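Local coordinates for protein 3-methylaspartate ammonia-lyase (Citrobacter amalonaticus, PDB 1KKO) that catalyses the magnesium-dependent, reversible elimination of ammonia from L-threo-3-methylaspartate to give mesaconate, at residues S13-D18 and D30-T35; Q21-G26 and T44-A49; K303-E308 and E354-G359; I385-G390 and L395-N400. All coordinates share one frame; numbering follows the deposited sequence.

Interaction 1. Residues S13-D18 and D30-T35; sequences SSFYFD and DGFIYT
Three aromatic rings, those of Phe-15 and Tyr-16 on one side and Phe-32 on the other, join the corner of strand 3-18 to the tip of a small beta hairpin. The hairpin is closed by a type II' turn from Asp-30 to Ile-33, in which Gly-31 takes the position of positive phi (62°) that suits a residue without a side chain, and Phe-32 follows it. With CG anti to its backbone N (chi1 -162°), Phe-32 sends its ring out from the turn to the strand.

Its edge then meets the face of Tyr-16 in a T-shaped pair, the centroids 4.9 Å apart and the planes at 73°. Phe-32 CE2 stands over the middle of the tyrosine ring, and the closest pair is Phe-32 CE2 to Tyr-16 CE1 at 3.5 Å. The same edge of Phe-32 reaches Phe-15, CZ to CZ at 4.0 Å, while Phe-15 itself takes Tyr-16 CD1 over one face. Phe-15 also lies about 4 Å, side chain to side chain, from the substrate-binding Cys-361. Arg-47 adds a cation-pi contact to Phe-32, and Asp-392 of the second subunit bonds Tyr-16 OH, so the tyrosine joins apolar packing to a polar dimer contact.

Between the segments only ring carbons touch, and the edge-to-face geometry implies dispersion together with weakly positive ring C-H groups directed at a pi cloud.

Interaction 2. Residues Q21-G26 and T44-A49; sequences QAIKNG and TSVRQA
Val-46 gives up the most surface here, and both of its methyl groups press on the short helix 20-24, where Ile-23 and Ala-22 receive them. The valine sits just ahead of strand 47-59. Its chi1 of 174° puts CG1 anti to the backbone N and CG2 anti to the carbonyl carbon, so that the fork opens on the helix: CG1 lies 3.8 Å from Ile-23 CG1 and CG2 lies 3.9 Å from Ala-22 CB. Ala-22 CB is also near the other prong, Val-46 CG1, at 4.1 Å. A small alanine lets the helix come close at this point, while the longer isoleucine brings its CG1 to the valine although its CB does not point straight at it. Tyr-34 packs on both Ile-23 and Val-46 and extends the apolar cluster.

Each segment is also shaped from within. The helix ends in a Schellman motif, in which Gly-26 has positive phi (111°) and its N bonds Ile-23 O at 3.0 Å. On the other side the amide of Gln-48 turns back on the loop: its OE1 accepts from Thr-44 N at 2.7 Å and from Ser-45 N at 3.2 Å, both donors coming from the same face of the amide plane. The two bonds tie the loop before Val-46 to the start of the strand.

Across the interface itself only carbon meets carbon, which implies packing that probably owes its stability to buried apolar surface and to the fit of branched and small side chains.

Interaction 3. Residues K303-E308 and E354-G359; sequences KIVADE and EAYQGG
Lys-303 and Glu-354 meet in a salt bridge, NZ to OE2 at 2.8 Å, at the start of their two strands. The side chains are extended beyond CG and cross at about a right angle. The ammonium group is received by the syn lone pair of OE2, on the side of the other oxygen. Long, flexible chains suit this place because the backbones are well apart. Two residues further along each strand, on the same side, Val-305 CG1 comes to the edge of the Tyr-356 ring, 4.2 Å from CD2 and near the ring plane, a looser apolar touch between residues whose CA atoms are 8.5 Å apart.

A second shell surrounds these groups. Tyr-271 OH bonds both Lys-303 NZ and Glu-354 OE1, a shared hydroxyl consistent with a part in positioning the two charges. The Tyr-356 ring packs on Met-327 and Gln-329 of the intervening strand 327-330, and His-236 makes an edge-to-face pair with it. Val-305 lies against Glu-273, a magnesium ligand, while Gly-359 N bonds OE1 of substrate-binding Gln-329 and Gly-359 O bonds NZ of Lys-331, the proton acceptor. Glycine suits that position, since at its phi of 143° a CB would run into the carbonyl O of Gly-358.

Strands 303-306 and 354-357 are thus second neighbours whose side chains meet over the strand between them. Immediately after the first comes Asp-307, another magnesium ligand, in keeping with a TIM barrel of the enolase superfamily, whose metal ligands sit at the C-terminal ends of the strands.

Interaction 4. Residues I385-G390 and L395-N400; sequences IKPGMG and LNIVFN
The peptide joining Lys-386 to Pro-387 is cis, and its carbonyl oxygen is turned to the helix: Lys-386 O lies 3.4 Å from Val-398 CG2 and 4.1 Å from Ile-397 CG2. Beside it the proline ring is met at its CD corner by Ile-397 CD1, 3.9 Å away, the two side chains crossing at about a right angle; Ser-14 of strand 3-18 touches the same ring. Proline suits the cis bond, which it adopts more readily than other residues, and it adds a compact apolar surface.

Segment 385-390 is the loop that leaves the last barrel strand, 382-384, and segment 395-400 belongs to helix 392-410, which follows it, so the loop packs against the next helix within the last beta-alpha unit of the barrel.

At the strand end of the loop Ile-385 does most of the packing. Its CG2, anti to the backbone N, is pressed tightly, at 3.2 Å, against Leu-395 N in the helix backbone, while the chain carries on through CG1 to bring CD1 within 3.6 Å of Leu-395 CD1. These two aliphatic side chains run side by side and point the same way, meeting through their CD1 methyls. Lys-386 instead sends its chain away from the helix to a salt bridge with Glu-363, and on the helix Asn-396 ND2 bonds Ser-14 OG of the second subunit.

Overall arrangement
Interactions 1 and 2 form one unit in the N-terminal region: their centres are 8 Å apart and Asp-18 OD1 makes a salt bridge with Arg-47 NE at 2.8 Å. Interactions 3 and 4 belong to the barrel and join where Gly-358 O lies 2.9 Å from Lys-386 NZ, probably hydrogen-bonded. The two regions meet between interactions 1 and 4, where Phe-15 CE1 packs on Met-389 CG at 3.6 Å, next to substrate-binding Cys-361 and Gln-172. Interaction 3, about 10 Å from interaction 1 between nearest atoms, carries the magnesium ligand Asp-307. Interactions 1 and 4 both also touch the second subunit.

Interaction 1. Residues S13-D18 and D30-T35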
# COMPACT_ATOMS: atom_id res chain seq x y z
N SER A 13 -9.58 -4.96 -1.37
CA SER A 13 -9.15 -3.59 -1.60
C SER A 13 -8.43 -3.09 -0.34
O SER A 13 -8.31 -3.81 0.66
CB SER A 13 -10.31 -2.70 -1.99
OG SER A 13 -11.30 -2.69 -0.99
N SER A 14 -7.96 -1.85 -0.35
CA SER A 14 -7.07 -1.38 0.69
C SER A 14 -7.73 -0.72 1.89
O SER A 14 -7.05 -0.10 2.69
CB SER A 14 -6.01 -0.46 0.11
OG SER A 14 -5.04 -1.20 -0.62
N PHE A 15 -9.04 -0.86 2.04
CA PHE A 15 -9.64 -0.44 3.28
C PHE A 15 -10.89 -1.27 3.56
O PHE A 15 -10.85 -2.50 3.44
CB PHE A 15 -9.79 1.09 3.42
CG PHE A 15 -9.77 1.54 4.86
CD1 PHE A 15 -8.66 1.28 5.65
CD2 PHE A 15 -10.86 2.16 5.44
CE1 PHE A 15 -8.64 1.60 6.97
CE2 PHE A 15 -10.83 2.51 6.78
CZ PHE A 15 -9.73 2.23 7.54
N TYR A 16 -11.97 -0.60 3.95
CA TYR A 16 -13.21 -1.20 4.40
C TYR A 16 -14.38 -0.46 3.79
O TYR A 16 -14.27 0.72 3.43
CB TYR A 16 -13.29 -1.14 5.96
CG TYR A 16 -12.17 -1.95 6.50
CD1 TYR A 16 -10.89 -1.42 6.56
CD2 TYR A 16 -12.33 -3.30 6.80
CE1 TYR A 16 -9.83 -2.21 6.92
CE2 TYR A 16 -11.27 -4.08 7.14
CZ TYR A 16 -10.01 -3.54 7.18
OH TYR A 16 -8.93 -4.31 7.48
N PHE A 17 -15.48 -1.16 3.63
CA PHE A 17 -16.77 -0.54 3.35
C PHE A 17 -17.38 -0.22 4.70
O PHE A 17 -17.56 -1.12 5.52
CB PHE A 17 -17.70 -1.49 2.60
CG PHE A 17 -17.27 -1.80 1.20
CD1 PHE A 17 -17.16 -0.79 0.27
CD2 PHE A 17 -16.99 -3.09 0.81
CE1 PHE A 17 -16.78 -1.07 -1.02
CE2 PHE A 17 -16.62 -3.36 -0.49
CZ PHE A 17 -16.50 -2.35 -1.39
N ASP A 18 -17.70 1.06 4.92
CA ASP A 18 -18.30 1.51 6.16
C ASP A 18 -19.68 2.08 5.89
O ASP A 18 -19.88 2.82 4.93
CB ASP A 18 -17.46 2.61 6.78
CG ASP A 18 -16.22 2.12 7.48
OD1 ASP A 18 -16.09 0.90 7.71
OD2 ASP A 18 -15.34 2.93 7.83
N ASP A 30 -15.90 -1.48 19.19
CA ASP A 30 -15.16 -2.41 20.01
C ASP A 30 -13.93 -2.67 19.17
O ASP A 30 -14.00 -3.40 18.17
CB ASP A 30 -15.95 -3.68 20.24
CG ASP A 30 -15.28 -4.62 21.22
OD1 ASP A 30 -14.04 -4.77 21.16
OD2 ASP A 30 -15.92 -5.25 22.10
N GLY A 31 -12.82 -2.07 19.55
CA GLY A 31 -11.62 -2.13 18.74
C GLY A 31 -11.91 -1.48 17.39
O GLY A 31 -12.38 -0.35 17.33
N PHE A 32 -11.63 -2.21 16.32
CA PHE A 32 -11.87 -1.72 14.96
C PHE A 32 -13.28 -1.96 14.47
O PHE A 32 -13.66 -1.50 13.40
CB PHE A 32 -10.91 -2.45 14.02
CG PHE A 32 -10.70 -1.80 12.69
CD1 PHE A 32 -10.04 -0.58 12.59
CD2 PHE A 32 -11.11 -2.42 11.52
CE1 PHE A 32 -9.82 -0.00 11.35
CE2 PHE A 32 -10.88 -1.84 10.29
CZ PHE A 32 -10.25 -0.63 10.22
N ILE A 33 -14.07 -2.68 15.26
CA ILE A 33 -15.39 -3.13 14.86
C ILE A 33 -16.47 -2.17 15.34
O ILE A 33 -16.52 -1.85 16.51
CB ILE A 33 -15.66 -4.56 15.46
CG1 ILE A 33 -14.51 -5.51 15.14
CG2 ILE A 33 -16.99 -5.10 14.97
CD1 ILE A 33 -14.20 -5.63 13.67
N TYR A 34 -17.32 -1.72 14.44
CA TYR A 34 -18.47 -0.91 14.84
C TYR A 34 -19.59 -1.84 15.29
O TYR A 34 -19.84 -2.87 14.66
CB TYR A 34 -18.95 -0.03 13.69
CG TYR A 34 -18.15 1.24 13.55
CD1 TYR A 34 -18.30 2.27 14.46
CD2 TYR A 34 -17.24 1.41 12.52
CE1 TYR A 34 -17.58 3.43 14.35
CE2 TYR A 34 -16.51 2.59 12.41
CZ TYR A 34 -16.68 3.59 13.33
OH TYR A 34 -15.97 4.77 13.25
N THR A 35 -20.26 -1.46 16.37
CA THR A 35 -21.33 -2.28 16.92
C THR A 35 -22.71 -1.83 16.45
O THR A 35 -22.85 -0.81 15.77
CB THR A 35 -21.29 -2.26 18.45
OG1 THR A 35 -21.42 -0.92 18.93
CG2 THR A 35 -19.94 -2.74 18.97

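Interaction 2. Residues Q21-G26 and T44-A49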
# COMPACT_ATOMS: atom_id res chain seq x y z
N GLN A 21 -23.93 6.08 7.40
CA GLN A 21 -25.14 6.50 8.09
C GLN A 21 -25.16 5.92 9.49
O GLN A 21 -25.45 6.63 10.45
CB GLN A 21 -26.38 6.08 7.34
CG GLN A 21 -27.67 6.63 7.95
CD GLN A 21 -27.70 8.14 7.96
OE1 GLN A 21 -27.70 8.77 9.02
NE2 GLN A 21 -27.71 8.73 6.78
N ALA A 22 -24.85 4.63 9.62
CA ALA A 22 -24.87 3.97 10.93
C ALA A 22 -23.84 4.58 11.86
O ALA A 22 -24.07 4.71 13.06
CB ALA A 22 -24.65 2.48 10.78
N ILE A 23 -22.69 4.96 11.30
CA ILE A 23 -21.66 5.60 12.09
C ILE A 23 -22.12 6.99 12.53
O ILE A 23 -21.93 7.36 13.70
CB ILE A 23 -20.32 5.62 11.32
CG1 ILE A 23 -19.84 4.18 11.11
CG2 ILE A 23 -19.27 6.43 12.05
CD1 ILE A 23 -18.77 4.05 10.07
N LYS A 24 -22.72 7.74 11.61
CA LYS A 24 -23.25 9.07 11.94
C LYS A 24 -24.33 8.95 13.01
O LYS A 24 -24.48 9.85 13.84
CB LYS A 24 -23.88 9.72 10.71
CG LYS A 24 -22.90 10.21 9.70
CD LYS A 24 -23.60 10.88 8.54
CE LYS A 24 -23.92 12.32 8.86
NZ LYS A 24 -24.40 13.06 7.66
N ASN A 25 -25.10 7.88 12.93
CA ASN A 25 -26.17 7.60 13.89
C ASN A 25 -25.63 7.39 15.30
O ASN A 25 -26.40 7.40 16.25
CB ASN A 25 -26.97 6.35 13.49
CG ASN A 25 -27.83 6.55 12.24
OD1 ASN A 25 -28.47 5.61 11.76
ND2 ASN A 25 -27.84 7.75 11.71
N GLY A 26 -24.32 7.17 15.44
CA GLY A 26 -23.69 7.02 16.74
C GLY A 26 -23.16 5.63 17.08
O GLY A 26 -22.89 5.36 18.24
N THR A 44 -24.35 -5.77 5.68
CA THR A 44 -24.76 -6.75 6.68
C THR A 44 -24.03 -6.51 8.00
O THR A 44 -24.39 -7.10 9.01
CB THR A 44 -24.54 -8.18 6.19
OG1 THR A 44 -23.23 -8.32 5.63
CG2 THR A 44 -25.48 -8.52 5.05
N SER A 45 -23.01 -5.65 7.99
CA SER A 45 -22.33 -5.20 9.21
C SER A 45 -22.03 -3.72 9.00
O SER A 45 -21.98 -3.26 7.86
CB SER A 45 -21.03 -5.94 9.48
OG SER A 45 -21.26 -7.31 9.74
N VAL A 46 -21.79 -2.97 10.07
CA VAL A 46 -21.50 -1.55 9.92
C VAL A 46 -20.17 -1.36 9.16
O VAL A 46 -20.04 -0.43 8.36
CB VAL A 46 -21.49 -0.81 11.28
CG1 VAL A 46 -21.05 0.62 11.10
CG2 VAL A 46 -22.90 -0.82 11.88
N ARG A 47 -19.22 -2.24 9.42
CA ARG A 47 -17.94 -2.22 8.74
C ARG A 47 -17.68 -3.61 8.16
O ARG A 47 -17.80 -4.61 8.87
CB ARG A 47 -16.83 -1.80 9.70
CG ARG A 47 -15.43 -2.03 9.23
CD ARG A 47 -14.42 -1.32 10.08
NE ARG A 47 -14.39 0.10 9.75
CZ ARG A 47 -13.74 1.01 10.43
NH1 ARG A 47 -13.72 2.26 10.00
NH2 ARG A 47 -13.12 0.69 11.57
N GLN A 48 -17.32 -3.64 6.88
CA GLN A 48 -17.05 -4.87 6.14
C GLN A 48 -15.72 -4.75 5.41
O GLN A 48 -15.34 -3.66 4.97
CB GLN A 48 -18.19 -5.16 5.14
CG GLN A 48 -19.50 -5.50 5.83
CD GLN A 48 -20.63 -5.77 4.88
OE1 GLN A 48 -21.73 -5.25 5.08
NE2 GLN A 48 -20.38 -6.55 3.83
N ALA A 49 -15.02 -5.85 5.28
CA ALA A 49 -13.77 -5.86 4.52
C ALA A 49 -13.98 -5.29 3.13
O ALA A 49 -14.93 -5.63 2.44
CB ALA A 49 -13.27 -7.27 4.39

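Interaction 3. Residues K303-E308 and E354-G359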
# COMPACT_ATOMS: atom_id res chain seq x y z
N LYS A 303 -10.17 28.57 0.43
CA LYS A 303 -10.96 27.98 -0.64
C LYS A 303 -11.80 26.82 -0.15
O LYS A 303 -11.46 26.19 0.84
CB LYS A 303 -10.03 27.53 -1.77
CG LYS A 303 -9.38 28.69 -2.51
CD LYS A 303 -8.41 28.20 -3.56
CE LYS A 303 -7.76 29.32 -4.34
NZ LYS A 303 -6.68 28.77 -5.20
N ILE A 304 -12.92 26.55 -0.82
CA ILE A 304 -13.75 25.40 -0.46
C ILE A 304 -13.82 24.40 -1.62
O ILE A 304 -13.70 24.75 -2.80
CB ILE A 304 -15.17 25.79 0.06
CG1 ILE A 304 -15.98 26.55 -1.00
CG2 ILE A 304 -15.05 26.57 1.37
CD1 ILE A 304 -17.46 26.67 -0.66
N VAL A 305 -13.99 23.14 -1.22
CA VAL A 305 -13.99 22.01 -2.13
C VAL A 305 -15.32 21.26 -2.04
O VAL A 305 -15.73 20.86 -0.95
CB VAL A 305 -12.86 21.03 -1.76
CG1 VAL A 305 -12.73 19.94 -2.82
CG2 VAL A 305 -11.55 21.75 -1.57
N ALA A 306 -15.97 21.05 -3.18
CA ALA A 306 -17.17 20.23 -3.24
C ALA A 306 -16.80 18.77 -3.21
O ALA A 306 -15.76 18.36 -3.73
CB ALA A 306 -17.95 20.53 -4.47
N ASP A 307 -17.66 17.96 -2.63
CA ASP A 307 -17.43 16.52 -2.58
C ASP A 307 -18.79 15.82 -2.55
O ASP A 307 -19.21 15.26 -3.56
CB ASP A 307 -16.59 16.19 -1.35
CG ASP A 307 -16.36 14.72 -1.17
OD1 ASP A 307 -16.46 13.94 -2.14
OD2 ASP A 307 -16.06 14.25 -0.05
N GLU A 308 -19.47 15.86 -1.41
CA GLU A 308 -20.78 15.23 -1.29
C GLU A 308 -21.74 15.74 -2.38
O GLU A 308 -21.84 16.94 -2.63
CB GLU A 308 -21.41 15.53 0.08
CG GLU A 308 -20.58 15.17 1.31
CD GLU A 308 -19.66 16.29 1.80
OE1 GLU A 308 -19.28 17.18 1.01
OE2 GLU A 308 -19.32 16.27 3.01
N GLU A 354 -10.93 24.37 -10.15
CA GLU A 354 -9.78 23.55 -9.80
C GLU A 354 -10.24 22.10 -9.71
O GLU A 354 -11.20 21.78 -8.99
CB GLU A 354 -9.14 24.00 -8.50
CG GLU A 354 -8.54 25.39 -8.59
CD GLU A 354 -7.93 25.88 -7.30
OE1 GLU A 354 -7.70 25.05 -6.39
OE2 GLU A 354 -7.66 27.09 -7.18
N ALA A 355 -9.57 21.23 -10.45
CA ALA A 355 -9.89 19.81 -10.46
C ALA A 355 -9.04 19.06 -9.45
O ALA A 355 -7.82 19.06 -9.54
CB ALA A 355 -9.69 19.26 -11.84
N TYR A 356 -9.70 18.44 -8.48
CA TYR A 356 -9.04 17.58 -7.50
C TYR A 356 -9.38 16.14 -7.90
O TYR A 356 -10.52 15.69 -7.77
CB TYR A 356 -9.49 17.94 -6.08
CG TYR A 356 -9.24 16.90 -5.02
CD1 TYR A 356 -8.16 16.01 -5.09
CD2 TYR A 356 -10.11 16.80 -3.94
CE1 TYR A 356 -7.97 15.06 -4.09
CE2 TYR A 356 -9.92 15.85 -2.95
CZ TYR A 356 -8.87 14.98 -3.04
OH TYR A 356 -8.72 14.01 -2.08
N GLN A 357 -8.40 15.43 -8.46
CA GLN A 357 -8.59 14.05 -8.87
C GLN A 357 -8.38 13.20 -7.63
O GLN A 357 -7.26 12.92 -7.21
CB GLN A 357 -7.64 13.66 -9.98
CG GLN A 357 -8.02 12.34 -10.63
CD GLN A 357 -7.04 11.90 -11.67
OE1 GLN A 357 -6.83 12.59 -12.67
NE2 GLN A 357 -6.43 10.74 -11.45
N GLY A 358 -9.50 12.86 -7.00
CA GLY A 358 -9.48 12.20 -5.72
C GLY A 358 -9.57 10.69 -5.84
O GLY A 358 -8.87 10.08 -6.64
N GLY A 359 -10.45 10.11 -5.05
CA GLY A 359 -10.56 8.67 -5.00
C GLY A 359 -10.86 8.25 -3.58
O GLY A 359 -11.49 8.99 -2.81

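Interaction 4. Residues I385-G390 and L395-N400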
# COMPACT_ATOMS: atom_id res chain seq x y z
N ILE A 385 -3.34 10.86 -2.67
CA ILE A 385 -2.46 9.73 -2.37
C ILE A 385 -3.35 8.59 -1.86
O ILE A 385 -4.05 8.72 -0.87
CB ILE A 385 -1.41 10.16 -1.35
CG1 ILE A 385 -0.48 11.20 -1.97
CG2 ILE A 385 -0.63 8.97 -0.86
CD1 ILE A 385 0.38 11.95 -1.00
N LYS A 386 -3.32 7.49 -2.58
CA LYS A 386 -4.24 6.40 -2.35
C LYS A 386 -3.65 5.11 -2.91
O LYS A 386 -2.68 5.16 -3.66
CB LYS A 386 -5.58 6.72 -3.03
CG LYS A 386 -5.51 6.69 -4.55
CD LYS A 386 -6.78 7.23 -5.19
CE LYS A 386 -6.83 6.92 -6.66
NZ LYS A 386 -8.13 7.30 -7.30
N PRO A 387 -4.19 3.95 -2.54
CA PRO A 387 -5.27 3.78 -1.58
C PRO A 387 -4.69 3.62 -0.17
O PRO A 387 -3.52 3.91 0.06
CB PRO A 387 -5.88 2.47 -2.04
CG PRO A 387 -4.69 1.67 -2.43
CD PRO A 387 -3.72 2.65 -3.03
N GLY A 388 -5.53 3.17 0.75
CA GLY A 388 -5.11 2.89 2.11
C GLY A 388 -5.17 4.04 3.07
O GLY A 388 -5.23 5.20 2.68
N MSE A 389 -5.14 3.69 4.35
CA MSE A 389 -5.11 4.66 5.43
C MSE A 389 -3.74 4.72 6.10
O MSE A 389 -3.55 5.50 7.02
CB MSE A 389 -6.21 4.38 6.45
CG MSE A 389 -7.57 4.85 5.96
SE MSE A 389 -7.61 6.77 5.62
CE MSE A 389 -9.43 7.15 5.89
N GLY A 390 -2.77 3.94 5.63
CA GLY A 390 -1.44 3.99 6.20
C GLY A 390 -0.60 5.15 5.71
O GLY A 390 0.42 5.48 6.32
N LEU A 395 1.59 6.66 -0.86
CA LEU A 395 2.55 7.59 -1.43
C LEU A 395 3.53 6.81 -2.30
O LEU A 395 3.87 7.23 -3.41
CB LEU A 395 3.30 8.36 -0.34
CG LEU A 395 4.33 9.34 -0.90
CD1 LEU A 395 3.66 10.54 -1.58
CD2 LEU A 395 5.29 9.79 0.20
N ASN A 396 4.02 5.69 -1.79
CA ASN A 396 4.90 4.84 -2.57
C ASN A 396 4.25 4.52 -3.92
O ASN A 396 4.87 4.64 -4.96
CB ASN A 396 5.13 3.57 -1.72
CG ASN A 396 6.04 2.56 -2.35
OD1 ASN A 396 6.35 2.58 -3.56
ND2 ASN A 396 6.49 1.63 -1.51
N ILE A 397 2.98 4.12 -3.90
CA ILE A 397 2.28 3.76 -5.14
C ILE A 397 2.12 4.95 -6.10
O ILE A 397 2.46 4.86 -7.27
CB ILE A 397 0.91 3.14 -4.77
CG1 ILE A 397 1.10 1.73 -4.18
CG2 ILE A 397 -0.04 3.12 -5.98
CD1 ILE A 397 -0.04 1.27 -3.34
N VAL A 398 1.61 6.06 -5.59
CA VAL A 398 1.28 7.20 -6.46
C VAL A 398 2.52 8.01 -6.86
O VAL A 398 2.75 8.24 -8.05
CB VAL A 398 0.23 8.08 -5.79
CG1 VAL A 398 0.01 9.34 -6.58
CG2 VAL A 398 -1.07 7.32 -5.66
N PHE A 399 3.31 8.43 -5.89
CA PHE A 399 4.49 9.24 -6.18
C PHE A 399 5.46 8.49 -7.08
O PHE A 399 5.96 9.05 -8.05
CB PHE A 399 5.16 9.61 -4.87
CG PHE A 399 6.30 10.59 -4.96
CD1 PHE A 399 6.07 11.94 -5.12
CD2 PHE A 399 7.60 10.17 -4.77
CE1 PHE A 399 7.10 12.84 -5.14
CE2 PHE A 399 8.65 11.08 -4.79
CZ PHE A 399 8.39 12.41 -4.99
N ASN A 400 5.75 7.23 -6.76
CA ASN A 400 6.76 6.53 -7.54
C ASN A 400 6.28 6.22 -8.95
O ASN A 400 7.06 6.28 -9.88
CB ASN A 400 7.25 5.27 -6.84
CG ASN A 400 7.87 5.54 -5.48
OD1 ASN A 400 8.00 6.68 -5.03
ND2 ASN A 400 8.30 4.46 -4.84